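Local coordinates for protein salmonella typhimurium DB7155 bacteriophage DET7 tailspike (Bacteriophage, PDB 2V5I) that probably recognises and hydrolyses Salmonella O-antigen polysaccharide as the trimeric, beta-helical receptor-binding tailspike of a myovirus, at residues Q88-I100 and R169-R181. Sequence-based numbering, arbitrary orientation.
Sequences QPFMESKTTPWVI and RNAGGLMAAYLFR
F90 to E92 pair in parallel with G172 to L174 on successive coils of the beta-helix. The ladder is bonded alternately: G172 N donates to P89 O (2.8 Å), M91 N to G172 O, L174 N to M91 O and S93 N to L174 O. M91 N reaches G172 O at 3.3 Å from 38° above the carbonyl plane, whereas Y178 OH donates to the same oxygen within that plane at 2.7 Å; G172 O thus accepts two bonds.

Aromatic packing lies on the side of F90, E92 and L174. F90 lays its ring over the glycine backbone, its chi1 of -169° turning CG away from the backbone N: G173 CA stands 3.7 Å from the ring centroid, 9° off the normal, a CH-pi contact. L174 CG meets F90 CZ, and the L174 side chain runs alongside that of E92, whose carboxylate forms salt bridges with K68 and K124.

Apolar contacts line the opposite side of the ladder from F90. M91 CG lies 3.7 Å from Y178 CZ, M91 CB abuts A176 CB, and P89 CG touches both A171 CB and the Y178 ring. At the corner, M175 SD packs on P97 CG (3.8 Å), joining it to the segment that follows S93.

The buried phenol therefore anchors its polar end on the ladder while its ring joins the hydrophobic core, tying strand 176-181 to the neighbouring face of the solenoid.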
loop_
_atom_site.group_PDB
_atom_site.type_symbol
_atom_site.label_atom_id
_atom_site.label_comp_id
_atom_site.label_asym_id
_atom_site.label_seq_id
_atom_site.Cartn_x
_atom_site.Cartn_y
_atom_site.Cartn_z
ATOM N N GLN A 88 27.934 13.660 -4.767
ATOM C CA GLN A 88 27.661 14.943 -4.123
ATOM C C GLN A 88 27.927 16.200 -4.959
ATOM O O GLN A 88 28.383 17.227 -4.438
ATOM C CB GLN A 88 28.351 15.062 -2.718
ATOM C CG GLN A 88 27.896 14.069 -1.672
ATOM C CD GLN A 88 28.751 14.101 -0.383
ATOM O OE1 GLN A 88 29.766 13.410 -0.274
ATOM N NE2 GLN A 88 28.331 14.881 0.582
ATOM N N PRO A 89 27.592 16.153 -6.277
ATOM C CA PRO A 89 27.754 17.365 -7.047
ATOM C C PRO A 89 26.790 18.432 -6.519
ATOM O O PRO A 89 25.732 18.129 -5.943
ATOM C CB PRO A 89 27.401 16.950 -8.470
ATOM C CG PRO A 89 26.427 15.850 -8.276
ATOM C CD PRO A 89 26.926 15.113 -7.046
ATOM N N PHE A 90 27.158 19.703 -6.696
ATOM C CA PHE A 90 26.270 20.795 -6.319
ATOM C C PHE A 90 26.359 21.863 -7.439
ATOM O O PHE A 90 27.433 22.485 -7.622
ATOM C CB PHE A 90 26.695 21.400 -4.962
ATOM C CG PHE A 90 25.699 22.345 -4.358
ATOM C CD1 PHE A 90 25.624 23.673 -4.771
ATOM C CD2 PHE A 90 24.828 21.918 -3.376
ATOM C CE1 PHE A 90 24.699 24.575 -4.197
ATOM C CE2 PHE A 90 23.888 22.779 -2.819
ATOM C CZ PHE A 90 23.833 24.127 -3.221
ATOM N N MET A 91 25.254 22.069 -8.195
ATOM C CA MET A 91 25.175 23.066 -9.264
ATOM C C MET A 91 24.506 24.329 -8.733
ATOM O O MET A 91 23.430 24.238 -8.131
ATOM C CB MET A 91 24.340 22.483 -10.401
ATOM C CG MET A 91 24.886 21.235 -10.942
ATOM S SD MET A 91 26.572 21.262 -11.572
ATOM C CE MET A 91 26.467 22.498 -12.841
ATOM N N GLU A 92 25.148 25.503 -8.881
ATOM C CA GLU A 92 24.554 26.767 -8.394
ATOM C C GLU A 92 24.647 27.825 -9.484
ATOM O O GLU A 92 25.686 27.969 -10.146
ATOM C CB GLU A 92 25.276 27.229 -7.138
ATOM C CG GLU A 92 24.836 28.632 -6.676
ATOM C CD GLU A 92 25.380 29.029 -5.340
ATOM O OE1 GLU A 92 25.845 28.173 -4.549
ATOM O OE2 GLU A 92 25.301 30.249 -5.046
ATOM N N SER A 93 23.540 28.512 -9.753
ATOM C CA SER A 93 23.574 29.569 -10.751
ATOM C C SER A 93 24.440 30.686 -10.278
ATOM O O SER A 93 24.540 30.928 -9.078
ATOM C CB SER A 93 22.181 30.092 -11.110
ATOM O OG SER A 93 21.527 30.682 -9.967
ATOM N N LYS A 94 25.007 31.391 -11.239
ATOM C CA LYS A 94 25.740 32.623 -10.974
ATOM C C LYS A 94 24.772 33.768 -10.664
ATOM O O LYS A 94 24.953 34.541 -9.695
ATOM C CB LYS A 94 26.587 32.891 -12.233
ATOM C CG LYS A 94 27.404 34.096 -12.179
ATOM C CD LYS A 94 28.490 34.119 -13.245
ATOM C CE LYS A 94 27.991 34.329 -14.611
ATOM N NZ LYS A 94 29.188 34.366 -15.539
ATOM N N THR A 95 23.762 33.907 -11.508
ATOM C CA THR A 95 22.798 34.982 -11.401
ATOM C C THR A 95 21.746 34.632 -10.344
ATOM O O THR A 95 21.316 33.461 -10.224
ATOM C CB THR A 95 22.128 35.236 -12.756
ATOM O OG1 THR A 95 23.108 35.644 -13.746
ATOM C CG2 THR A 95 21.091 36.334 -12.616
ATOM N N THR A 96 21.259 35.640 -9.634
ATOM C CA THR A 96 20.152 35.452 -8.691
ATOM C C THR A 96 18.905 35.956 -9.462
ATOM O O THR A 96 18.783 37.158 -9.721
ATOM C CB THR A 96 20.354 36.267 -7.408
ATOM O OG1 THR A 96 21.489 35.765 -6.676
ATOM C CG2 THR A 96 19.165 36.209 -6.509
ATOM N N PRO A 97 18.044 35.046 -9.904
ATOM C CA PRO A 97 16.949 35.424 -10.789
ATOM C C PRO A 97 15.768 36.082 -10.050
ATOM O O PRO A 97 15.635 35.957 -8.829
ATOM C CB PRO A 97 16.507 34.054 -11.353
ATOM C CG PRO A 97 16.867 33.133 -10.320
ATOM C CD PRO A 97 18.036 33.608 -9.606
ATOM N N TRP A 98 14.875 36.769 -10.784
ATOM C CA TRP A 98 13.595 37.206 -10.273
ATOM C C TRP A 98 12.666 35.978 -10.251
ATOM O O TRP A 98 12.513 35.279 -11.255
ATOM C CB TRP A 98 12.961 38.247 -11.156
ATOM C CG TRP A 98 13.719 39.549 -11.144
ATOM C CD1 TRP A 98 14.642 39.940 -12.029
ATOM C CD2 TRP A 98 13.595 40.582 -10.177
ATOM N NE1 TRP A 98 15.135 41.216 -11.681
ATOM C CE2 TRP A 98 14.513 41.611 -10.541
ATOM C CE3 TRP A 98 12.831 40.750 -9.041
ATOM C CZ2 TRP A 98 14.659 42.771 -9.805
ATOM C CZ3 TRP A 98 12.998 41.940 -8.284
ATOM C CH2 TRP A 98 13.898 42.913 -8.678
ATOM N N VAL A 99 12.023 35.764 -9.119
ATOM C CA VAL A 99 11.105 34.628 -8.980
ATOM C C VAL A 99 9.757 35.059 -8.415
ATOM O O VAL A 99 9.659 36.066 -7.723
ATOM C CB VAL A 99 11.712 33.534 -8.064
ATOM C CG1 VAL A 99 12.947 33.010 -8.663
ATOM C CG2 VAL A 99 11.893 33.985 -6.647
ATOM N N ILE A 100 8.712 34.275 -8.727
ATOM C CA ILE A 100 7.440 34.368 -8.034
ATOM C C ILE A 100 7.316 33.271 -6.967
ATOM O O ILE A 100 8.107 32.312 -6.940
ATOM C CB ILE A 100 6.221 34.338 -8.994
ATOM C CG1 ILE A 100 6.210 33.044 -9.795
ATOM C CG2 ILE A 100 6.197 35.574 -9.866
ATOM C CD1 ILE A 100 4.894 32.720 -10.474
ATOM N N ARG A 169 25.071 10.556 -7.381
ATOM C CA ARG A 169 24.580 10.239 -6.056
ATOM C C ARG A 169 24.566 11.482 -5.177
ATOM O O ARG A 169 25.534 12.264 -5.193
ATOM C CB ARG A 169 25.486 9.187 -5.407
ATOM C CG ARG A 169 25.523 7.845 -6.178
ATOM C CD ARG A 169 26.464 6.840 -5.535
ATOM N NE ARG A 169 26.572 5.649 -6.391
ATOM C CZ ARG A 169 27.569 4.763 -6.343
ATOM N NH1 ARG A 169 28.572 4.905 -5.475
ATOM N NH2 ARG A 169 27.559 3.739 -7.180
ATOM N N ASN A 170 23.494 11.676 -4.415
ATOM C CA ASN A 170 23.434 12.791 -3.406
ATOM C C ASN A 170 23.659 14.180 -4.009
ATOM O O ASN A 170 24.318 15.064 -3.410
ATOM C CB ASN A 170 24.433 12.465 -2.283
ATOM C CG ASN A 170 24.150 11.139 -1.624
ATOM O OD1 ASN A 170 23.102 10.973 -0.997
ATOM N ND2 ASN A 170 25.065 10.194 -1.740
ATOM N N ALA A 171 23.051 14.370 -5.185
ATOM C CA ALA A 171 23.134 15.675 -5.911
ATOM C C ALA A 171 22.411 16.770 -5.169
ATOM O O ALA A 171 21.388 16.570 -4.524
ATOM C CB ALA A 171 22.576 15.568 -7.314
ATOM N N GLY A 172 22.978 17.972 -5.262
ATOM C CA GLY A 172 22.314 19.162 -4.774
ATOM C C GLY A 172 22.378 20.319 -5.747
ATOM O O GLY A 172 22.912 20.257 -6.853
ATOM N N GLY A 173 21.793 21.425 -5.315
ATOM C CA GLY A 173 21.912 22.661 -6.089
ATOM C C GLY A 173 20.964 23.760 -5.737
ATOM O O GLY A 173 20.056 23.600 -4.881
ATOM N N LEU A 174 21.262 24.926 -6.343
ATOM C CA LEU A 174 20.447 26.134 -6.265
ATOM C C LEU A 174 20.252 26.668 -7.664
ATOM O O LEU A 174 21.220 27.025 -8.348
ATOM C CB LEU A 174 21.185 27.209 -5.437
ATOM C CG LEU A 174 21.324 26.922 -3.925
ATOM C CD1 LEU A 174 22.194 27.987 -3.258
ATOM C CD2 LEU A 174 20.021 26.909 -3.258
ATOM N N MET A 175 19.001 26.750 -8.110
ATOM C CA MET A 175 18.637 27.029 -9.485
ATOM C C MET A 175 19.353 26.088 -10.434
ATOM O O MET A 175 19.940 26.524 -11.429
ATOM C CB MET A 175 18.896 28.529 -9.840
ATOM C CG MET A 175 18.058 29.422 -8.919
ATOM S SD MET A 175 16.325 29.460 -9.476
ATOM C CE MET A 175 15.447 29.876 -8.010
ATOM N N ALA A 176 19.236 24.771 -10.138
ATOM C CA ALA A 176 20.034 23.732 -10.769
ATOM C C ALA A 176 19.218 22.852 -11.701
ATOM O O ALA A 176 18.006 22.758 -11.573
ATOM C CB ALA A 176 20.657 22.839 -9.684
ATOM N N ALA A 177 19.912 22.282 -12.688
ATOM C CA ALA A 177 19.355 21.195 -13.513
ATOM C C ALA A 177 20.391 20.115 -13.789
ATOM O O ALA A 177 21.541 20.399 -13.941
ATOM C CB ALA A 177 18.844 21.730 -14.803
ATOM N N TYR A 178 19.925 18.846 -13.849
ATOM C CA TYR A 178 20.726 17.746 -14.250
ATOM C C TYR A 178 20.081 17.159 -15.493
ATOM O O TYR A 178 18.907 16.818 -15.493
ATOM C CB TYR A 178 20.769 16.711 -13.105
ATOM C CG TYR A 178 21.575 17.228 -11.931
ATOM C CD1 TYR A 178 20.974 18.008 -10.910
ATOM C CD2 TYR A 178 22.946 16.972 -11.840
ATOM C CE1 TYR A 178 21.753 18.518 -9.867
ATOM C CE2 TYR A 178 23.718 17.486 -10.799
ATOM C CZ TYR A 178 23.103 18.226 -9.808
ATOM O OH TYR A 178 23.928 18.687 -8.790
ATOM N N LEU A 179 20.842 17.097 -16.586
ATOM C CA LEU A 179 20.300 16.764 -17.897
ATOM C C LEU A 179 21.159 15.678 -18.488
ATOM O O LEU A 179 22.369 15.816 -18.524
ATOM C CB LEU A 179 20.352 18.006 -18.793
ATOM C CG LEU A 179 20.086 17.794 -20.280
ATOM C CD1 LEU A 179 18.720 17.185 -20.517
ATOM C CD2 LEU A 179 20.230 19.109 -20.962
ATOM N N PHE A 180 20.543 14.560 -18.883
ATOM C CA PHE A 180 21.218 13.475 -19.567
ATOM C C PHE A 180 20.707 13.454 -21.001
ATOM O O PHE A 180 19.508 13.206 -21.223
ATOM C CB PHE A 180 20.874 12.155 -18.882
ATOM C CG PHE A 180 21.520 11.988 -17.524
ATOM C CD1 PHE A 180 20.930 12.562 -16.394
ATOM C CD2 PHE A 180 22.646 11.243 -17.385
ATOM C CE1 PHE A 180 21.557 12.424 -15.154
ATOM C CE2 PHE A 180 23.219 11.043 -16.178
ATOM C CZ PHE A 180 22.669 11.611 -15.069
ATOM N N ARG A 181 21.605 13.609 -21.989
ATOM C CA ARG A 181 21.211 13.645 -23.392
ATOM C C ARG A 181 21.740 12.367 -24.054
ATOM O O ARG A 181 22.951 12.076 -23.972
ATOM C CB ARG A 181 21.879 14.826 -24.096
ATOM C CG ARG A 181 21.377 16.179 -23.713
ATOM C CD ARG A 181 22.091 17.168 -24.594
ATOM N NE ARG A 181 21.831 18.557 -24.238
ATOM C CZ ARG A 181 20.760 19.230 -24.654
ATOM N NH1 ARG A 181 19.819 18.607 -25.352
ATOM N NH2 ARG A 181 20.592 20.502 -24.306
#